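BH2621 protein (Bacillus halodurans, PDB 2QML) is of unknown function but is probably a GNAT-type N-acyltransferase, related to enzymes that transfer fatty acyl groups onto a lysine amino group in siderophore synthesis. Local coordinates at residues G75-V80 and Y124-A129; A145-D148 and M154-V157; N97-E102 and L178-Q183; R25-T28 and M34-S37. All blocks are in the same frame, centred on the assembly; numbering follows the deposited sequence.

Interaction 1: residues G75-V80 and Y124-A129; sequences GAINGV and YPLLLA
L126 and I77 carry this contact, one leucine of helix 123-135 lying against the end of strand 70-77. The leucine points toward the strand, and its two methyls divide the work. CD1 of L126 meets CD1 of I77, in one of its two modelled conformers, at 4.0 Å, methyl against methyl, the two side chains passing at a slant. CD2 of L126 reaches to 4.3 Å from the backbone O of A76, and G75 gives up a little surface to L126 without a close contact. I77 does not aim at the helix from its CB; it gets there through its longer branch, with CG1 anti to the carbonyl carbon (chi1 -60°) and CD1 swung out along an extended chi2 of 168°. The contact is buried, and its side-chain part is apolar. M82 of strand 80-89 touches both side chains, and W85 also packs on L126, while L122 closes over I77. Just past I77 the chain reverses in a type I' beta turn, closed by mutual backbone bonds between I77 and V80. The result is a helix packed across a beta hairpin of the central sheet, as in the GNAT fold's alpha/beta layering.

Interaction 2: residues A145-D148 and M154-V157; sequences AEPD and MIHV
P147 and I155 mark the closest approach of the two backbones, their CA atoms 6.7 Å apart where the chain leaving strand 142-145 passes the first half of helix 152-160. The 145-148 segment is extended here, with P147 at phi -57° and psi 147°, and its proline ring is turned toward the helix. The side chains meet at about a right angle. CG of P147 presses on CG1 of I155 at 3.8 Å. CB of P147 is a little farther from CG1 of I155, at 4.2 Å, so the CB-CG side of the proline ring meets one branch of the isoleucine. I155 sets that branch forward with CG1 anti to its carbonyl carbon (chi1 -68°), and CD1 then runs on to within 3.8 Å of the backbone O of D148, a van der Waals touch on a carbonyl.

Strand, loop and helix form the first part of a beta-alpha-beta unit in this GNAT fold, for the helix leads on to strand 164-170 in the same sheet. Strand 175-182 also packs on the pair: M179 touches both P147 and I155, L177 packs on I155, and P147 is bonded through its backbone to L177. The acidic side chains look elsewhere. D148 is held by a salt bridge to R150, just after the segment, and E146 by one to K174. A glycerol, probably from the crystallisation liquor, is hydrogen-bonded to OE1 of E146 and approaches the side chain of P147 to about 3 Å, which may mark a pocket beside this loop.

Interaction 3: residues N97-E102 and L178-Q183; sequences NYYPFE and LMKCEQ
Y98 and L178 come nearest in backbone terms, yet their CA atoms stay 8.6 Å apart, so the irregular 97-102 segment meets strand 175-182 mainly through side chains. Y99 does most of it. Its ring sits between the backbone N and the carbonyl carbon (chi1 82°), and this drops the aromatic group toward the strand. CD2 of L178 nestles in the elbow of the tyrosine, 3.7 Å from CB and 3.8 Å from CD1 of Y99, the two side chains crossing at about a right angle. On the other half of the ring, CE2 of Y99 lies 4.1 Å from CD of K180, approached obliquely by the lysine's aliphatic part. K180 then bends at chi3 (-58°), carrying NZ to a water. That water donates to O of P100 at 2.6 Å and accepts a weak bond from NZ of K180 at 3.3 Å. V144 of the adjacent strand 142-145 touches Y99, L178 and K180, and OH of Y99 is bonded to D105. The chemistry is split: carbon packing and the OH bond to D105 together would keep Y99 in place, while the lysine's charged end is linked to the loop through one water, weakly on its own side.

Interaction 4: residues R25-T28 and M34-S37; sequences RHVT and MLHS
V27 and L35 supply the apolar part of the contact, meeting tip to tip, with CG1 of V27 3.8 Å from CD1 of L35. V27 presents that methyl with CG1 anti to its backbone N (chi1 165°); both residues are buried. The second meeting is between a charged group and a methyl: NH2 of R25 lies 3.9 Å from CE of the selenomethionine M34, the two side chains arriving from opposite directions. M34 is extended as far as its selenium and then bends (chi3 70°), bringing CE round to the guanidinium obliquely.

The polar bonds next to the contact belong to R25. NH1 of R25 donates to O of H26 at 3.1 Å, in the guanidinium plane but tilted from the carbonyl's, a bent bond of 135° at the hydrogen. NH2 makes a salt bridge with D31, between the two segments, so two groups fix the guanidinium's rotation.

R25 and V27 are bonded through their backbones to V74 and L72 of strand 70-77. Helix 32-38 folds back beside the end of strand 20-26, with L65 of helix 54-65 against V27, Y57 against L35, and strand 80-89 touching M34 and L35 through P81 and Y84.

In the fold
Interactions 1, 3 and 4 all reach the one mixed sheet. Interactions 1 and 4 use the adjacent strands 70-77 and 20-26, with centres about 15 Å apart and no direct touch; interaction 3 lies beyond the chain's centre, about 28 Å from interaction 4 between centres. Interaction 2, at the end of strand 142-145, touches both interaction 1 and interaction 3: CD2 of L127 meets CG1 of V157 at 3.9 Å, helix against helix, and N of M179 lies 2.8 Å from O of A145, probably a hydrogen bond. In sequence, interaction 2 is nested within the loop that interaction 3 closes. The glycerol next to E146 and P147, probably from the crystallisation liquor, may mark a pocket at interaction 2.

Interaction 1: residues G75-V80 and Y124-A129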
loop_
_atom_site.group_PDB
_atom_site.type_symbol
_atom_site.label_atom_id
_atom_site.label_comp_id
_atom_site.label_asym_id
_atom_site.label_seq_id
_atom_site.Cartn_x
_atom_site.Cartn_y
_atom_site.Cartn_z
ATOM N N GLY A 75 -8.819 -0.772 -3.455
ATOM C CA GLY A 75 -9.510 -0.499 -2.222
ATOM C C GLY A 75 -10.641 0.515 -2.502
ATOM O O GLY A 75 -10.471 1.458 -3.280
ATOM N N ALA A 76 -11.792 0.280 -1.884
ATOM C CA ALA A 76 -12.987 1.057 -2.092
ATOM C C ALA A 76 -13.609 1.528 -0.781
ATOM O O ALA A 76 -13.443 0.885 0.259
ATOM C CB ALA A 76 -14.011 0.220 -2.902
ATOM N N ILE A 77 -14.298 2.663 -0.833
ATOM C CA ILE A 77 -15.004 3.200 0.317
ATOM C C ILE A 77 -16.450 3.272 -0.115
ATOM O O ILE A 77 -16.783 3.915 -1.110
ATOM C CB ILE A 77 -14.472 4.567 0.753
ATOM C CG1 ILE A 77 -12.989 4.465 1.134
ATOM C CG2 ILE A 77 -15.311 5.109 1.919
ATOM C CD1 ILE A 77 -12.302 5.829 1.305
ATOM N N ASN A 78 -17.295 2.545 0.601
ATOM C CA ASN A 78 -18.700 2.436 0.270
ATOM C C ASN A 78 -18.912 2.009 -1.178
ATOM O O ASN A 78 -19.776 2.532 -1.898
ATOM C CB ASN A 78 -19.428 3.733 0.593
ATOM C CG ASN A 78 -19.657 3.915 2.081
ATOM O OD1 ASN A 78 -19.368 3.047 2.910
ATOM N ND2 ASN A 78 -20.252 5.031 2.412
ATOM N N GLY A 79 -18.066 1.066 -1.589
ATOM C CA GLY A 79 -18.102 0.505 -2.912
ATOM C C GLY A 79 -17.415 1.251 -4.026
ATOM O O GLY A 79 -17.192 0.666 -5.065
ATOM N N VAL A 80 -17.053 2.529 -3.796
ATOM C CA VAL A 80 -16.413 3.333 -4.826
ATOM C C VAL A 80 -14.918 3.065 -4.813
ATOM O O VAL A 80 -14.284 3.297 -3.817
ATOM C CB VAL A 80 -16.696 4.845 -4.646
ATOM C CG1 VAL A 80 -15.947 5.651 -5.705
ATOM C CG2 VAL A 80 -18.267 5.192 -4.647
ATOM N N TYR A 124 -5.813 6.622 6.340
ATOM C CA TYR A 124 -5.600 5.902 7.610
ATOM C C TYR A 124 -6.437 4.656 7.788
ATOM O O TYR A 124 -5.871 3.574 7.968
ATOM C CB TYR A 124 -5.816 6.848 8.791
ATOM C CG TYR A 124 -4.748 7.861 8.904
ATOM C CD1 TYR A 124 -3.507 7.510 9.413
ATOM C CD2 TYR A 124 -4.960 9.169 8.488
ATOM C CE1 TYR A 124 -2.504 8.433 9.503
ATOM C CE2 TYR A 124 -3.951 10.112 8.597
ATOM C CZ TYR A 124 -2.728 9.716 9.105
ATOM O OH TYR A 124 -1.709 10.647 9.221
ATOM N N PRO A 125 -7.772 4.752 7.714
ATOM C CA PRO A 125 -8.545 3.501 7.877
ATOM C C PRO A 125 -8.227 2.438 6.809
ATOM O O PRO A 125 -8.248 1.230 7.093
ATOM C CB PRO A 125 -10.014 3.980 7.801
ATOM C CG PRO A 125 -9.970 5.303 7.102
ATOM C CD PRO A 125 -8.668 5.914 7.577
ATOM N N LEU A 126 -7.944 2.874 5.587
ATOM C CA LEU A 126 -7.611 1.942 4.512
ATOM C C LEU A 126 -6.287 1.237 4.766
ATOM O O LEU A 126 -6.200 0.012 4.685
ATOM C CB LEU A 126 -7.545 2.653 3.189
ATOM C CG LEU A 126 -8.871 3.079 2.582
ATOM C CD1 LEU A 126 -8.649 4.163 1.491
ATOM C CD2 LEU A 126 -9.669 1.849 2.066
ATOM N N LEU A 127 -5.249 2.014 5.051
ATOM C CA LEU A 127 -3.948 1.441 5.330
ATOM C C LEU A 127 -3.985 0.538 6.570
ATOM O O LEU A 127 -3.401 -0.557 6.530
ATOM C CB LEU A 127 -2.906 2.555 5.468
ATOM C CG LEU A 127 -1.511 2.062 5.797
ATOM C CD1 LEU A 127 -0.875 1.171 4.709
ATOM C CD2 LEU A 127 -0.560 3.318 6.147
ATOM N N LEU A 128 -4.657 0.955 7.635
ATOM C CA LEU A 128 -4.742 0.142 8.835
ATOM C C LEU A 128 -5.428 -1.167 8.520
ATOM O O LEU A 128 -4.991 -2.214 8.998
ATOM C CB LEU A 128 -5.457 0.910 9.932
ATOM C CG LEU A 128 -4.701 2.093 10.540
ATOM C CD1 LEU A 128 -5.631 2.841 11.455
ATOM C CD2 LEU A 128 -3.482 1.698 11.293
ATOM N N ALA A 129 -6.483 -1.132 7.697
ATOM C CA ALA A 129 -7.201 -2.376 7.341
ATOM C C ALA A 129 -6.342 -3.388 6.572
ATOM O O ALA A 129 -6.289 -4.590 6.905
ATOM C CB ALA A 129 -8.518 -2.056 6.551
#

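Interaction 2: residues A145-D148 and M154-V157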
loop_
_atom_site.group_PDB
_atom_site.type_symbol
_atom_site.label_atom_id
_atom_site.label_comp_id
_atom_site.label_asym_id
_atom_site.label_seq_id
_atom_site.Cartn_x
_atom_site.Cartn_y
_atom_site.Cartn_z
ATOM N N ALA A 145 7.946 -0.377 4.175
ATOM C CA ALA A 145 7.522 0.599 3.169
ATOM C C ALA A 145 8.780 1.423 2.823
ATOM O O ALA A 145 9.705 1.573 3.660
ATOM C CB ALA A 145 6.451 1.466 3.698
ATOM N N GLU A 146 8.834 1.887 1.570
ATOM C CA GLU A 146 9.940 2.727 1.084
ATOM C C GLU A 146 9.404 3.903 0.263
ATOM O O GLU A 146 9.781 4.044 -0.897
ATOM C CB GLU A 146 11.001 1.866 0.343
ATOM C CG GLU A 146 10.465 0.723 -0.544
ATOM C CD GLU A 146 9.404 1.206 -1.525
ATOM O OE1 GLU A 146 8.257 1.394 -1.048
ATOM O OE2 GLU A 146 9.689 1.433 -2.746
ATOM N N PRO A 147 8.601 4.786 0.910
ATOM C CA PRO A 147 8.118 5.959 0.231
ATOM C C PRO A 147 9.291 6.789 -0.312
ATOM O O PRO A 147 10.360 6.807 0.325
ATOM C CB PRO A 147 7.416 6.748 1.351
ATOM C CG PRO A 147 8.036 6.222 2.672
ATOM C CD PRO A 147 8.239 4.769 2.354
ATOM N N ASP A 148 9.106 7.453 -1.446
ATOM C CA ASP A 148 10.041 8.449 -1.900
ATOM C C ASP A 148 10.372 9.373 -0.726
ATOM O O ASP A 148 9.451 9.838 -0.013
ATOM C CB ASP A 148 9.438 9.226 -3.059
ATOM C CG ASP A 148 10.417 10.132 -3.723
ATOM O OD1 ASP A 148 10.872 11.134 -3.115
ATOM O OD2 ASP A 148 10.705 9.887 -4.884
HETATM N N MSE A 154 3.181 11.014 3.117
HETATM C CA MSE A 154 3.140 9.549 3.335
HETATM C C MSE A 154 4.080 9.056 4.417
HETATM O O MSE A 154 3.745 8.149 5.162
HETATM C CB MSE A 154 3.380 8.723 2.054
HETATM C CG MSE A 154 2.186 8.632 1.183
HETATM SE SE MSE A 154 0.532 7.999 2.062
HETATM C CE MSE A 154 1.112 6.373 2.945
ATOM N N ILE A 155 5.234 9.687 4.513
ATOM C CA ILE A 155 6.145 9.356 5.608
ATOM C C ILE A 155 5.413 9.630 6.935
ATOM O O ILE A 155 5.460 8.821 7.871
ATOM C CB ILE A 155 7.450 10.132 5.471
ATOM C CG1 ILE A 155 8.219 9.625 4.239
ATOM C CG2 ILE A 155 8.294 10.045 6.765
ATOM C CD1 ILE A 155 9.419 10.486 3.760
ATOM N N HIS A 156 4.729 10.759 7.031
ATOM C CA HIS A 156 3.942 11.065 8.242
ATOM C C HIS A 156 2.846 10.022 8.525
ATOM O O HIS A 156 2.696 9.560 9.658
ATOM C CB HIS A 156 3.345 12.464 8.103
ATOM C CG HIS A 156 2.398 12.825 9.204
ATOM N ND1 HIS A 156 2.820 13.165 10.470
ATOM C CD2 HIS A 156 1.044 12.807 9.249
ATOM C CE1 HIS A 156 1.768 13.377 11.238
ATOM N NE2 HIS A 156 0.679 13.184 10.521
ATOM N N VAL A 157 2.079 9.679 7.505
ATOM C CA VAL A 157 1.001 8.708 7.623
ATOM C C VAL A 157 1.598 7.365 8.123
ATOM O O VAL A 157 1.094 6.748 9.072
ATOM C CB VAL A 157 0.266 8.515 6.262
ATOM C CG1 VAL A 157 -0.633 7.244 6.263
ATOM C CG2 VAL A 157 -0.559 9.731 5.852
#

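Interaction 3: residues N97-E102 and L178-Q183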
loop_
_atom_site.group_PDB
_atom_site.type_symbol
_atom_site.label_atom_id
_atom_site.label_comp_id
_atom_site.label_asym_id
_atom_site.label_seq_id
_atom_site.Cartn_x
_atom_site.Cartn_y
_atom_site.Cartn_z
ATOM N N ASN A 97 17.513 -6.365 -0.833
ATOM C CA ASN A 97 18.935 -6.033 -0.938
ATOM C C ASN A 97 19.425 -4.934 -0.005
ATOM O O ASN A 97 20.618 -4.730 0.108
ATOM C CB ASN A 97 19.231 -5.583 -2.360
ATOM C CG ASN A 97 18.935 -6.644 -3.371
ATOM O OD1 ASN A 97 19.469 -7.736 -3.307
ATOM N ND2 ASN A 97 18.031 -6.353 -4.275
ATOM N N TYR A 98 18.524 -4.229 0.656
ATOM C CA TYR A 98 18.881 -3.043 1.437
ATOM C C TYR A 98 18.875 -3.178 2.948
ATOM O O TYR A 98 19.277 -2.239 3.633
ATOM C CB TYR A 98 17.934 -1.909 1.016
ATOM C CG TYR A 98 18.145 -1.476 -0.405
ATOM C CD1 TYR A 98 17.568 -2.165 -1.452
ATOM C CD2 TYR A 98 18.952 -0.395 -0.715
ATOM C CE1 TYR A 98 17.775 -1.800 -2.755
ATOM C CE2 TYR A 98 19.153 -0.015 -2.016
ATOM C CZ TYR A 98 18.571 -0.727 -3.032
ATOM O OH TYR A 98 18.735 -0.357 -4.328
ATOM N N TYR A 99 18.407 -4.302 3.488
ATOM C CA TYR A 99 18.388 -4.482 4.913
ATOM C C TYR A 99 18.342 -6.008 5.183
ATOM O O TYR A 99 18.032 -6.775 4.281
ATOM C CB TYR A 99 17.208 -3.711 5.551
ATOM C CG TYR A 99 15.894 -4.438 5.481
ATOM C CD1 TYR A 99 15.127 -4.409 4.332
ATOM C CD2 TYR A 99 15.385 -5.126 6.603
ATOM C CE1 TYR A 99 13.864 -5.137 4.283
ATOM C CE2 TYR A 99 14.208 -5.823 6.566
ATOM C CZ TYR A 99 13.441 -5.829 5.408
ATOM O OH TYR A 99 12.221 -6.525 5.373
ATOM N N PRO A 100 18.703 -6.454 6.402
ATOM C CA PRO A 100 18.720 -7.885 6.773
ATOM C C PRO A 100 17.305 -8.392 7.055
ATOM O O PRO A 100 16.896 -8.586 8.190
ATOM C CB PRO A 100 19.628 -7.910 8.005
ATOM C CG PRO A 100 19.454 -6.607 8.624
ATOM C CD PRO A 100 19.202 -5.618 7.521
ATOM N N PHE A 101 16.562 -8.562 5.973
ATOM C CA PHE A 101 15.170 -8.987 6.029
ATOM C C PHE A 101 15.046 -10.380 6.623
ATOM O O PHE A 101 15.955 -11.208 6.524
ATOM C CB PHE A 101 14.581 -8.964 4.605
ATOM C CG PHE A 101 15.130 -10.040 3.698
ATOM C CD1 PHE A 101 16.305 -9.863 2.991
ATOM C CD2 PHE A 101 14.469 -11.247 3.579
ATOM C CE1 PHE A 101 16.801 -10.869 2.164
ATOM C CE2 PHE A 101 14.967 -12.259 2.774
ATOM C CZ PHE A 101 16.127 -12.067 2.065
ATOM N N GLU A 102 13.894 -10.623 7.220
ATOM C CA GLU A 102 13.510 -11.944 7.686
ATOM C C GLU A 102 12.616 -12.542 6.594
ATOM O O GLU A 102 11.937 -11.849 5.851
ATOM C CB GLU A 102 12.825 -11.891 9.049
ATOM C CG GLU A 102 13.723 -11.324 10.169
ATOM N N LEU A 178 13.422 3.887 3.797
ATOM C CA LEU A 178 13.020 2.565 4.295
ATOM C C LEU A 178 12.441 2.738 5.709
ATOM O O LEU A 178 13.072 3.362 6.578
ATOM C CB LEU A 178 14.184 1.594 4.259
ATOM C CG LEU A 178 13.975 0.182 4.823
ATOM C CD1 LEU A 178 12.872 -0.594 4.072
ATOM C CD2 LEU A 178 15.317 -0.645 4.875
HETATM N N MSE A 179 11.248 2.194 5.921
HETATM C CA MSE A 179 10.522 2.260 7.184
HETATM C C MSE A 179 10.033 0.855 7.506
HETATM O O MSE A 179 9.652 0.114 6.584
HETATM C CB MSE A 179 9.345 3.202 7.088
HETATM C CG MSE A 179 9.744 4.540 6.589
HETATM SE SE MSE A 179 8.221 5.753 6.419
HETATM C CE MSE A 179 7.940 6.252 8.286
ATOM N N LYS A 180 10.080 0.485 8.781
ATOM C CA LYS A 180 9.636 -0.827 9.241
ATOM C C LYS A 180 8.558 -0.711 10.291
ATOM O O LYS A 180 8.663 0.090 11.212
ATOM C CB LYS A 180 10.781 -1.655 9.821
ATOM C CG LYS A 180 11.954 -1.835 8.874
ATOM C CD LYS A 180 12.896 -3.032 9.215
ATOM C CE LYS A 180 13.522 -3.017 10.554
ATOM N NZ LYS A 180 14.400 -4.247 10.679
ATOM N N CYS A 181 7.522 -1.532 10.152
ATOM C CA CYS A 181 6.432 -1.605 11.119
ATOM C C CYS A 181 6.413 -3.017 11.708
ATOM O O CYS A 181 6.218 -3.970 10.977
ATOM C CB CYS A 181 5.140 -1.290 10.443
ATOM S SG CYS A 181 3.775 -1.163 11.628
ATOM N N GLU A 182 6.666 -3.120 13.004
ATOM C CA GLU A 182 6.655 -4.365 13.743
ATOM C C GLU A 182 5.229 -4.647 14.188
ATOM O O GLU A 182 4.478 -3.742 14.565
ATOM C CB GLU A 182 7.567 -4.265 14.955
ATOM C CG GLU A 182 8.982 -3.890 14.662
ATOM C CD GLU A 182 9.643 -4.708 13.540
ATOM O OE1 GLU A 182 9.263 -5.876 13.346
ATOM O OE2 GLU A 182 10.562 -4.178 12.857
ATOM N N GLN A 183 4.841 -5.905 14.190
ATOM C CA GLN A 183 3.446 -6.194 14.486
ATOM C C GLN A 183 2.947 -5.709 15.861
ATOM O O GLN A 183 1.802 -5.236 15.936
ATOM C CB GLN A 183 3.118 -7.703 14.343
ATOM C CG GLN A 183 1.601 -7.922 14.298
ATOM C CD GLN A 183 1.174 -9.354 14.066
ATOM O OE1 GLN A 183 2.015 -10.249 13.928
ATOM N NE2 GLN A 183 -0.151 -9.590 14.018
HETATM O O HOH W 1 15.279 -7.287 9.836
#

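Interaction 4: residues R25-T28 and M34-S37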
loop_
_atom_site.group_PDB
_atom_site.type_symbol
_atom_site.label_atom_id
_atom_site.label_comp_id
_atom_site.label_asym_id
_atom_site.label_seq_id
_atom_site.Cartn_x
_atom_site.Cartn_y
_atom_site.Cartn_z
ATOM N N ARG A 25 -10.385 -5.767 -3.180
ATOM C CA ARG A 25 -10.523 -6.865 -4.102
ATOM C C ARG A 25 -9.299 -6.958 -4.968
ATOM O O ARG A 25 -8.585 -5.989 -5.147
ATOM C CB ARG A 25 -11.761 -6.686 -4.990
ATOM C CG ARG A 25 -11.783 -5.457 -5.899
ATOM C CD ARG A 25 -12.848 -5.523 -6.942
ATOM N NE ARG A 25 -12.893 -4.341 -7.800
ATOM C CZ ARG A 25 -12.109 -4.166 -8.856
ATOM N NH1 ARG A 25 -11.174 -5.032 -9.127
ATOM N NH2 ARG A 25 -12.217 -3.077 -9.600
ATOM N N HIS A 26 -9.106 -8.126 -5.544
ATOM C CA HIS A 26 -8.036 -8.341 -6.499
ATOM C C HIS A 26 -8.291 -7.524 -7.744
ATOM O O HIS A 26 -9.416 -7.405 -8.250
ATOM C CB HIS A 26 -7.866 -9.815 -6.885
ATOM C CG HIS A 26 -7.289 -10.662 -5.800
ATOM N ND1 HIS A 26 -7.309 -12.032 -5.851
ATOM C CD2 HIS A 26 -6.820 -10.346 -4.566
ATOM C CE1 HIS A 26 -6.764 -12.524 -4.749
ATOM N NE2 HIS A 26 -6.444 -11.524 -3.953
ATOM N N VAL A 27 -7.218 -6.902 -8.215
ATOM C CA VAL A 27 -7.253 -6.253 -9.494
ATOM C C VAL A 27 -7.422 -7.330 -10.628
ATOM O O VAL A 27 -6.941 -8.477 -10.528
ATOM C CB VAL A 27 -5.971 -5.431 -9.696
ATOM C CG1 VAL A 27 -5.787 -5.017 -11.168
ATOM C CG2 VAL A 27 -5.903 -4.217 -8.719
ATOM N N THR A 28 -8.089 -6.934 -11.703
ATOM C CA THR A 28 -8.223 -7.720 -12.906
ATOM C C THR A 28 -7.924 -6.837 -14.109
ATOM O O THR A 28 -7.842 -5.637 -13.990
ATOM C CB THR A 28 -9.642 -8.356 -13.105
ATOM O OG1 THR A 28 -10.573 -7.363 -13.531
ATOM C CG2 THR A 28 -10.110 -8.989 -11.815
HETATM N N MSE A 34 -9.338 2.312 -15.660
HETATM C CA MSE A 34 -9.433 3.057 -14.428
HETATM C C MSE A 34 -8.066 3.270 -13.806
HETATM O O MSE A 34 -7.732 4.380 -13.404
HETATM C CB MSE A 34 -10.333 2.316 -13.428
HETATM C CG MSE A 34 -10.435 2.998 -12.076
HETATM SE SE MSE A 34 -11.783 2.111 -10.984
HETATM C CE MSE A 34 -10.919 0.467 -10.613
ATOM N N LEU A 35 -7.281 2.215 -13.729
ATOM C CA LEU A 35 -5.944 2.283 -13.138
ATOM C C LEU A 35 -5.039 3.215 -13.979
ATOM O O LEU A 35 -4.262 4.034 -13.441
ATOM C CB LEU A 35 -5.346 0.895 -12.956
ATOM C CG LEU A 35 -6.031 0.003 -11.920
ATOM C CD1 LEU A 35 -5.344 -1.350 -11.888
ATOM C CD2 LEU A 35 -6.043 0.674 -10.563
ATOM N N HIS A 36 -5.144 3.100 -15.304
ATOM C CA HIS A 36 -4.403 3.981 -16.233
ATOM C C HIS A 36 -4.711 5.464 -15.968
ATOM O O HIS A 36 -3.826 6.307 -15.942
ATOM C CB HIS A 36 -4.730 3.573 -17.658
ATOM C CG HIS A 36 -4.126 4.467 -18.690
ATOM N ND1 HIS A 36 -4.865 5.410 -19.371
ATOM C CD2 HIS A 36 -2.847 4.599 -19.119
ATOM C CE1 HIS A 36 -4.068 6.062 -20.193
ATOM N NE2 HIS A 36 -2.846 5.583 -20.071
ATOM N N SER A 37 -5.983 5.783 -15.732
ATOM C CA SER A 37 -6.404 7.143 -15.376
ATOM C C SER A 37 -5.752 7.593 -14.041
ATOM O O SER A 37 -5.214 8.715 -13.923
ATOM C CB SER A 37 -7.922 7.219 -15.284
ATOM O OG SER A 37 -8.300 8.527 -14.976
#